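Local coordinates for ACYL carrier protein ACPA (PDB 2CGQ), which is probably an acyl carrier protein, holding a growing or activated acyl chain as a thioester on a phosphopantetheine arm for partner enzymes, at residues A30-I35 with R43-N48; Q36-T41 with I66-D71; Q49-V52 with G56-S59. One frame throughout, in Å; residues are numbered along the deposited sequence. Where two conformers were deposited one is given.

Overall arrangement
Helix 27-39 supplies the first segment of contact 1 and, directly after it, that of contact 2. The chain then turns back in the long loop, where residues 43-48 lie against the same helix and close contact 1 over a short span of seven residues. Further along the loop, residues 49-52 and 56-59 form contact 3, a compact loop bridging residues 53-55 and opened after contact 1 has closed. Helix 59-73 follows, and its residues 66-71 complete contact 2. Contacts 1 and 2 therefore cross, while contact 3 is nested inside the larger loop of contact 2. Phe57 joins all three, touching Ile35, Ile38 and Leu39 of helix 27-39 and Leu62 and Leu65 of helix 59-73.

Contact 1: residues A30-I35 with R43-N48; sequences AINATI and RGITAN
Ile45 lies against one side of helix 27-39, wedged onto the side chains of Asn32 and Ile35. Its CG2 branch sits 3.3 Å from Asn32 OD1, with Ile45 CB 3.7 Å from Asn32 CG. These two side chains run past each other in opposite directions. On the CG1 branch, Ile45 CD1 meets Ile35 CG2 at 3.8 Å, and Ile45 CG2 also lies near Ile35 CD1, at 4.1 Å. Ile35 can offer CG2 here because that methyl stands anti to its backbone N, leaving CG1 beside the N (chi1 -72°). The amide oxygen of Asn32 is not left to the hydrocarbon; it is hydrogen-bonded to Tyr92 OH on helix 88-96. Farther out, the loop around Ile45 is fixed by polar bonds: Arg43 O to Gln36 NE2, and Gly44 O and Thr46 N to the amide of Gln49. Thr46 OG1 also donates to Asn48 OD1 at 2.6 Å. Between the two segments themselves no hydrogen bond forms. The contact is thus largely van der Waals packing, with the amide oxygen paired to Tyr92 and polar bonds holding the loop on either side of Ile45.

Contact 2: residues Q36-T41 with I66-D71; sequences QRILRT and ITELED
Glu68 reaches from helix 59-73 across to helix 27-39, where its carboxylate meets Ile38 on one hand and Arg37 on the other. The closer-packed part is at Ile38, a buried residue whose CG1 lies 3.7 Å from Glu68 OE2, with Ile38 CD1 at 3.8 Å from the same oxygen. The two side chains slide past each other in opposite directions, and Ile38 is further hemmed in by Lys61, Gln64 and Leu65 of helix 59-73. Glu68 gets this far because CG is anti to its backbone N (chi1 -166°) and the chain stays extended beyond it, passing Thr34 on the way. Helix 27-39 ends just past this contact in a Schellman motif: Thr41 N bonds to Gln36 O at 3.2 Å, Arg40 N bonds back to Arg37 O, and Arg40 takes the positive phi of the C' position. Toward the exposed side the contact becomes looser. The Arg37 chain bends at chi3 (55°) and brings its guanidinium to the carboxylate in a two-bond salt bridge, NE to Glu68 OE1 at 2.7 Å and Arg37 NH2 to Glu68 OE2 at 2.9 Å. The distances are short, but both N-H bonds point well off the oxygens, so the hydrogen bonds are weak; the two planes stand 45° apart. Glu68 was modelled in two conformers; the bridge is described for the one given and is to that extent uncertain. Arg37 additionally touches a neighbouring molecule in the crystal, which may influence where its guanidinium rests.

Contact 3: residues Q49-V52 with G56-S59; sequences QVLV and GFDS
This contact is a turn late in the long loop that leads from helix 27-39 into helix 59-73, built mainly on two backbone carbonyls. Leu51 O accepts Phe57 N at 3.0 Å in a nearly straight bond (163° at the hydrogen), though the donor stands well above the carbonyl plane. One residue on, Val52 O takes Gly56 N at 3.0 Å in a weak, bent bond, with a CA-H...O contact from Gly56 CA to Val52 O at 3.3 Å. Gly56 has a positive phi of 76°, which favours glycine and lets the chain double back here. Phe57 CG stands anti to the carbonyl carbon (chi1 -83°), which swings the ring beside Leu51. Leu51 crosses that ring at an angle, with Leu51 CB 3.8 Å from Phe57 CD1 and Leu51 CD2 3.9 Å from Phe57 CE1. Leu51 O lies at the ring's edge, near its plane and 3.4 Å from Phe57 CD1. On the exposed side both methyls of Val52 rest on Phe57 O, CG2 at 3.6 Å. The ring runs inward to Ile35, Leu39, Leu62 and Leu65. Next in the chain, Asp58 is the N-cap of helix 59-73, its OD1 accepting Lys61 N, and Ser59 starts the helix. A Gly-x-Asp-Ser sequence leading into the second helix is the signature of acyl carrier proteins, whose serine carries the phosphopantetheine, as Ser59 probably does here.

Contact 1: residues A30-I35 with R43-N48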
loop_
_atom_site.group_PDB
_atom_site.type_symbol
_atom_site.label_atom_id
_atom_site.label_comp_id
_atom_site.label_asym_id
_atom_site.label_seq_id
_atom_site.Cartn_x
_atom_site.Cartn_y
_atom_site.Cartn_z
ATOM N N ALA A 30 1.654 -10.248 -1.052
ATOM C CA ALA A 30 0.790 -9.697 -2.086
ATOM C C ALA A 30 0.778 -8.186 -2.076
ATOM O O ALA A 30 0.801 -7.539 -3.129
ATOM C CB ALA A 30 -0.600 -10.217 -1.923
ATOM N N ILE A 31 0.754 -7.585 -0.883
ATOM C CA ILE A 31 0.754 -6.121 -0.832
ATOM C C ILE A 31 2.081 -5.607 -1.369
ATOM O O ILE A 31 2.111 -4.617 -2.112
ATOM C CB ILE A 31 0.436 -5.603 0.584
ATOM C CG1 ILE A 31 -1.026 -5.954 0.930
ATOM C CG2 ILE A 31 0.727 -4.130 0.687
ATOM C CD1 ILE A 31 -1.356 -5.772 2.431
ATOM N N ASN A 32 3.183 -6.276 -1.003
ATOM C CA ASN A 32 4.514 -5.901 -1.497
ATOM C C ASN A 32 4.580 -5.983 -2.995
ATOM O O ASN A 32 5.105 -5.075 -3.645
ATOM C CB ASN A 32 5.613 -6.782 -0.905
ATOM C CG ASN A 32 5.758 -6.621 0.574
ATOM O OD1 ASN A 32 5.265 -5.640 1.185
ATOM N ND2 ASN A 32 6.475 -7.567 1.181
ATOM N N ALA A 33 4.046 -7.065 -3.557
ATOM C CA ALA A 33 4.024 -7.232 -5.031
ATOM C C ALA A 33 3.262 -6.077 -5.703
ATOM O O ALA A 33 3.722 -5.583 -6.733
ATOM C CB ALA A 33 3.402 -8.553 -5.397
ATOM N N THR A 34 2.131 -5.659 -5.125
ATOM C CA THR A 34 1.327 -4.556 -5.690
ATOM C C THR A 34 2.125 -3.253 -5.613
ATOM O O THR A 34 2.181 -2.446 -6.572
ATOM C CB THR A 34 -0.024 -4.477 -4.942
ATOM O OG1 THR A 34 -0.759 -5.710 -5.250
ATOM C CG2 THR A 34 -0.837 -3.229 -5.348
ATOM N N ILE A 35 2.726 -3.015 -4.450
ATOM C CA ILE A 35 3.621 -1.867 -4.296
ATOM C C ILE A 35 4.734 -1.868 -5.357
ATOM O O ILE A 35 5.000 -0.878 -6.022
ATOM C CB ILE A 35 4.207 -1.827 -2.869
ATOM C CG1 ILE A 35 3.099 -1.412 -1.885
ATOM C CG2 ILE A 35 5.386 -0.875 -2.852
ATOM C CD1 ILE A 35 3.506 -1.516 -0.339
ATOM N N ARG A 43 13.075 -3.585 -5.634
ATOM C CA ARG A 43 13.616 -3.382 -4.308
ATOM C C ARG A 43 12.759 -4.061 -3.257
ATOM O O ARG A 43 11.530 -4.135 -3.385
ATOM C CB ARG A 43 13.746 -1.894 -3.996
ATOM C CG ARG A 43 12.491 -1.160 -3.823
ATOM C CD ARG A 43 12.765 0.365 -3.681
ATOM N NE ARG A 43 13.419 0.678 -2.397
ATOM C CZ ARG A 43 13.668 1.927 -1.980
ATOM N NH1 ARG A 43 14.232 2.138 -0.799
ATOM N NH2 ARG A 43 13.324 2.971 -2.731
ATOM N N GLY A 44 13.405 -4.537 -2.204
ATOM C CA GLY A 44 12.692 -5.120 -1.094
ATOM C C GLY A 44 11.793 -4.106 -0.387
ATOM O O GLY A 44 12.148 -2.924 -0.215
ATOM N N ILE A 45 10.621 -4.576 0.030
ATOM C CA ILE A 45 9.621 -3.732 0.715
ATOM C C ILE A 45 9.485 -4.159 2.162
ATOM O O ILE A 45 9.269 -5.327 2.416
ATOM C CB ILE A 45 8.223 -3.871 0.022
ATOM C CG1 ILE A 45 8.312 -3.558 -1.490
ATOM C CG2 ILE A 45 7.214 -2.985 0.684
ATOM C CD1 ILE A 45 8.862 -2.182 -1.861
ATOM N N THR A 46 9.593 -3.227 3.106
ATOM C CA THR A 46 9.493 -3.542 4.530
ATOM C C THR A 46 8.557 -2.590 5.240
ATOM O O THR A 46 8.377 -1.461 4.807
ATOM C CB THR A 46 10.901 -3.508 5.201
ATOM O OG1 THR A 46 11.535 -2.224 4.961
ATOM C CG2 THR A 46 11.738 -4.629 4.618
ATOM N N ALA A 47 7.969 -3.054 6.353
ATOM C CA ALA A 47 6.925 -2.355 7.019
ATOM C C ALA A 47 7.285 -0.972 7.543
ATOM O O ALA A 47 6.419 -0.148 7.684
ATOM C CB ALA A 47 6.365 -3.208 8.128
ATOM N N ASN A 48 8.579 -0.720 7.807
ATOM C CA ASN A 48 9.058 0.599 8.273
ATOM C C ASN A 48 9.186 1.667 7.195
ATOM O O ASN A 48 9.290 2.870 7.518
ATOM C CB ASN A 48 10.419 0.417 8.963
ATOM C CG ASN A 48 11.443 -0.033 8.002
ATOM O OD1 ASN A 48 11.243 -1.043 7.314
ATOM N ND2 ASN A 48 12.550 0.718 7.902
#

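Contact 2: residues Q36-T41 with I66-D71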
loop_
_atom_site.group_PDB
_atom_site.type_symbol
_atom_site.label_atom_id
_atom_site.label_comp_id
_atom_site.label_asym_id
_atom_site.label_seq_id
_atom_site.Cartn_x
_atom_site.Cartn_y
_atom_site.Cartn_z
ATOM N N GLN A 36 5.390 -3.009 -5.518
ATOM C CA GLN A 36 6.410 -3.130 -6.554
ATOM C C GLN A 36 5.894 -2.917 -7.967
ATOM O O GLN A 36 6.592 -2.304 -8.787
ATOM C CB GLN A 36 7.115 -4.470 -6.432
ATOM C CG GLN A 36 7.971 -4.593 -5.168
ATOM C CD GLN A 36 8.499 -5.984 -4.972
ATOM O OE1 GLN A 36 7.826 -6.949 -5.341
ATOM N NE2 GLN A 36 9.724 -6.109 -4.410
ATOM N N ARG A 37 4.705 -3.440 -8.273
ATOM C CA ARG A 37 4.131 -3.288 -9.605
ATOM C C ARG A 37 3.908 -1.782 -9.888
ATOM O O ARG A 37 4.310 -1.257 -10.926
ATOM C CB ARG A 37 2.817 -4.069 -9.650
ATOM C CG ARG A 37 2.371 -4.728 -10.885
ATOM C CD ARG A 37 0.827 -4.840 -10.925
ATOM N NE ARG A 37 0.249 -3.488 -10.740
ATOM C CZ ARG A 37 0.026 -2.594 -11.716
ATOM N NH1 ARG A 37 0.269 -2.894 -12.954
ATOM N NH2 ARG A 37 -0.370 -1.354 -11.401
ATOM N N ILE A 38 3.281 -1.089 -8.941
ATOM C CA ILE A 38 3.005 0.354 -9.080
ATOM C C ILE A 38 4.250 1.199 -9.213
ATOM O O ILE A 38 4.310 2.099 -10.072
ATOM C CB ILE A 38 2.120 0.885 -7.905
ATOM C CG1 ILE A 38 0.738 0.275 -8.027
ATOM C CG2 ILE A 38 2.045 2.446 -7.864
ATOM C CD1 ILE A 38 -0.066 0.408 -6.728
ATOM N N LEU A 39 5.270 0.916 -8.438
ATOM C CA LEU A 39 6.491 1.695 -8.498
ATOM C C LEU A 39 7.467 1.179 -9.583
ATOM O O LEU A 39 8.494 1.827 -9.840
ATOM C CB LEU A 39 7.229 1.657 -7.194
ATOM C CG LEU A 39 6.551 2.151 -5.922
ATOM C CD1 LEU A 39 7.412 1.776 -4.772
ATOM C CD2 LEU A 39 6.371 3.640 -6.010
ATOM N N ARG A 40 7.172 0.029 -10.205
ATOM C CA ARG A 40 8.123 -0.570 -11.149
ATOM C C ARG A 40 9.524 -0.762 -10.552
ATOM O O ARG A 40 10.548 -0.384 -11.154
ATOM C CB ARG A 40 8.197 0.302 -12.395
ATOM C CG ARG A 40 6.898 0.319 -13.097
ATOM C CD ARG A 40 6.962 1.218 -14.244
ATOM N NE ARG A 40 5.601 1.589 -14.562
ATOM C CZ ARG A 40 5.133 1.709 -15.776
ATOM N NH1 ARG A 40 3.873 2.041 -15.938
ATOM N NH2 ARG A 40 5.913 1.491 -16.837
ATOM N N THR A 41 9.584 -1.394 -9.400
ATOM C CA THR A 41 10.865 -1.673 -8.739
ATOM C C THR A 41 10.904 -3.110 -8.263
ATOM O O THR A 41 9.864 -3.737 -8.115
ATOM C CB THR A 41 11.085 -0.720 -7.569
ATOM O OG1 THR A 41 12.351 -0.979 -6.971
ATOM C CG2 THR A 41 10.027 -0.904 -6.497
ATOM N N ILE A 66 -4.192 2.514 -3.218
ATOM C CA ILE A 66 -5.472 2.306 -2.487
ATOM C C ILE A 66 -6.496 1.575 -3.376
ATOM O O ILE A 66 -7.082 0.574 -3.009
ATOM C CB ILE A 66 -6.044 3.617 -1.946
ATOM C CG1 ILE A 66 -5.042 4.292 -0.939
ATOM C CG2 ILE A 66 -7.380 3.373 -1.267
ATOM C CD1 ILE A 66 -4.547 3.397 0.208
ATOM N N THR A 67 -6.695 2.066 -4.578
ATOM C CA THR A 67 -7.684 1.520 -5.471
ATOM C C THR A 67 -7.295 0.093 -5.945
ATOM O O THR A 67 -8.157 -0.814 -6.017
ATOM C CB THR A 67 -7.988 2.497 -6.616
ATOM O OG1 THR A 67 -6.811 2.753 -7.406
ATOM C CG2 THR A 67 -8.580 3.815 -6.091
ATOM N N GLU A 68 -6.010 -0.114 -6.312
ATOM C CA GLU A 68 -5.545 -1.478 -6.630
ATOM C C GLU A 68 -5.835 -2.482 -5.504
ATOM O O GLU A 68 -6.241 -3.619 -5.770
ATOM C CB GLU A 68 -4.065 -1.502 -7.051
ATOM C CG GLU A 68 -3.626 -2.814 -7.711
ATOM C CD GLU A 68 -2.426 -2.701 -8.669
ATOM O OE1 GLU A 68 -1.745 -3.737 -8.896
ATOM O OE2 GLU A 68 -2.188 -1.593 -9.206
ATOM N N LEU A 69 -5.535 -2.121 -4.263
ATOM C CA LEU A 69 -5.797 -2.988 -3.137
ATOM C C LEU A 69 -7.279 -3.205 -2.895
ATOM O O LEU A 69 -7.723 -4.350 -2.661
ATOM C CB LEU A 69 -5.164 -2.421 -1.870
ATOM C CG LEU A 69 -3.624 -2.394 -1.862
ATOM C CD1 LEU A 69 -3.184 -1.681 -0.601
ATOM C CD2 LEU A 69 -3.077 -3.735 -1.941
ATOM N N GLU A 70 -8.075 -2.139 -3.048
ATOM C CA GLU A 70 -9.538 -2.346 -2.965
ATOM C C GLU A 70 -10.031 -3.364 -4.002
ATOM O O GLU A 70 -10.816 -4.280 -3.707
ATOM C CB GLU A 70 -10.273 -1.005 -3.194
ATOM C CG GLU A 70 -10.085 -0.015 -2.020
ATOM C CD GLU A 70 -10.940 1.260 -2.171
ATOM O OE1 GLU A 70 -11.103 1.734 -3.337
ATOM O OE2 GLU A 70 -11.420 1.810 -1.130
ATOM N N ASP A 71 -9.526 -3.249 -5.221
ATOM C CA ASP A 71 -9.925 -4.195 -6.245
ATOM C C ASP A 71 -9.332 -5.596 -6.023
ATOM O O ASP A 71 -9.982 -6.599 -6.323
ATOM C CB ASP A 71 -9.499 -3.684 -7.630
ATOM C CG ASP A 71 -10.431 -2.585 -8.176
ATOM O OD1 ASP A 71 -11.635 -2.612 -7.817
ATOM O OD2 ASP A 71 -9.967 -1.739 -8.986
#

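Contact 3: residues Q49-V52 with G56-S59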
loop_
_atom_site.group_PDB
_atom_site.type_symbol
_atom_site.label_atom_id
_atom_site.label_comp_id
_atom_site.label_asym_id
_atom_site.label_seq_id
_atom_site.Cartn_x
_atom_site.Cartn_y
_atom_site.Cartn_z
ATOM N N GLN A 49 9.143 1.281 5.928
ATOM C CA GLN A 49 9.350 2.238 4.826
ATOM C C GLN A 49 8.236 3.243 4.726
ATOM O O GLN A 49 7.042 2.882 4.690
ATOM C CB GLN A 49 9.555 1.534 3.479
ATOM C CG GLN A 49 10.874 0.808 3.403
ATOM C CD GLN A 49 10.970 -0.129 2.175
ATOM O OE1 GLN A 49 9.993 -0.739 1.778
ATOM N NE2 GLN A 49 12.156 -0.255 1.626
ATOM N N VAL A 50 8.647 4.511 4.720
ATOM C CA VAL A 50 7.762 5.643 4.489
ATOM C C VAL A 50 7.418 5.712 3.002
ATOM O O VAL A 50 8.319 5.802 2.170
ATOM C CB VAL A 50 8.390 6.945 5.008
ATOM C CG1 VAL A 50 7.455 8.061 4.859
ATOM C CG2 VAL A 50 8.744 6.812 6.494
ATOM N N LEU A 51 6.133 5.681 2.664
ATOM C CA LEU A 51 5.703 5.526 1.251
ATOM C C LEU A 51 6.261 6.630 0.376
ATOM O O LEU A 51 6.887 6.380 -0.661
ATOM C CB LEU A 51 4.181 5.474 1.117
ATOM C CG LEU A 51 3.516 4.265 1.763
ATOM C CD1 LEU A 51 2.023 4.368 1.453
ATOM C CD2 LEU A 51 4.027 2.958 1.264
ATOM N N VAL A 52 6.120 7.838 0.852
ATOM C CA VAL A 52 6.677 8.997 0.141
ATOM C C VAL A 52 8.194 9.075 0.280
ATOM O O VAL A 52 8.885 8.964 -0.723
ATOM C CB VAL A 52 6.054 10.322 0.600
ATOM C CG1 VAL A 52 6.683 11.480 -0.174
ATOM C CG2 VAL A 52 4.561 10.314 0.358
ATOM N N GLY A 56 9.177 6.709 -2.722
ATOM C CA GLY A 56 8.895 7.711 -3.725
ATOM C C GLY A 56 7.473 7.713 -4.256
ATOM O O GLY A 56 7.224 8.081 -5.422
ATOM N N PHE A 57 6.509 7.290 -3.452
ATOM C CA PHE A 57 5.113 7.478 -3.804
ATOM C C PHE A 57 4.803 8.962 -3.921
ATOM O O PHE A 57 5.317 9.783 -3.172
ATOM C CB PHE A 57 4.141 6.852 -2.777
ATOM C CG PHE A 57 3.908 5.379 -2.973
ATOM C CD1 PHE A 57 4.765 4.442 -2.460
ATOM C CD2 PHE A 57 2.829 4.937 -3.715
ATOM C CE1 PHE A 57 4.511 3.093 -2.644
ATOM C CE2 PHE A 57 2.576 3.588 -3.893
ATOM C CZ PHE A 57 3.404 2.683 -3.431
ATOM N N ASP A 58 3.950 9.286 -4.889
ATOM C CA ASP A 58 3.387 10.595 -5.049
ATOM C C ASP A 58 1.864 10.432 -4.963
ATOM O O ASP A 58 1.361 9.350 -4.671
ATOM C CB ASP A 58 3.878 11.240 -6.368
ATOM C CG ASP A 58 3.537 10.435 -7.599
ATOM O OD1 ASP A 58 2.772 9.476 -7.514
ATOM O OD2 ASP A 58 4.004 10.795 -8.710
ATOM N N SER A 59 1.121 11.510 -5.143
ATOM C CA SER A 59 -0.311 11.409 -4.952
ATOM C C SER A 59 -0.978 10.441 -5.932
ATOM O O SER A 59 -1.855 9.696 -5.534
ATOM C CB SER A 59 -0.976 12.765 -5.021
ATOM O OG SER A 59 -0.740 13.329 -6.278
#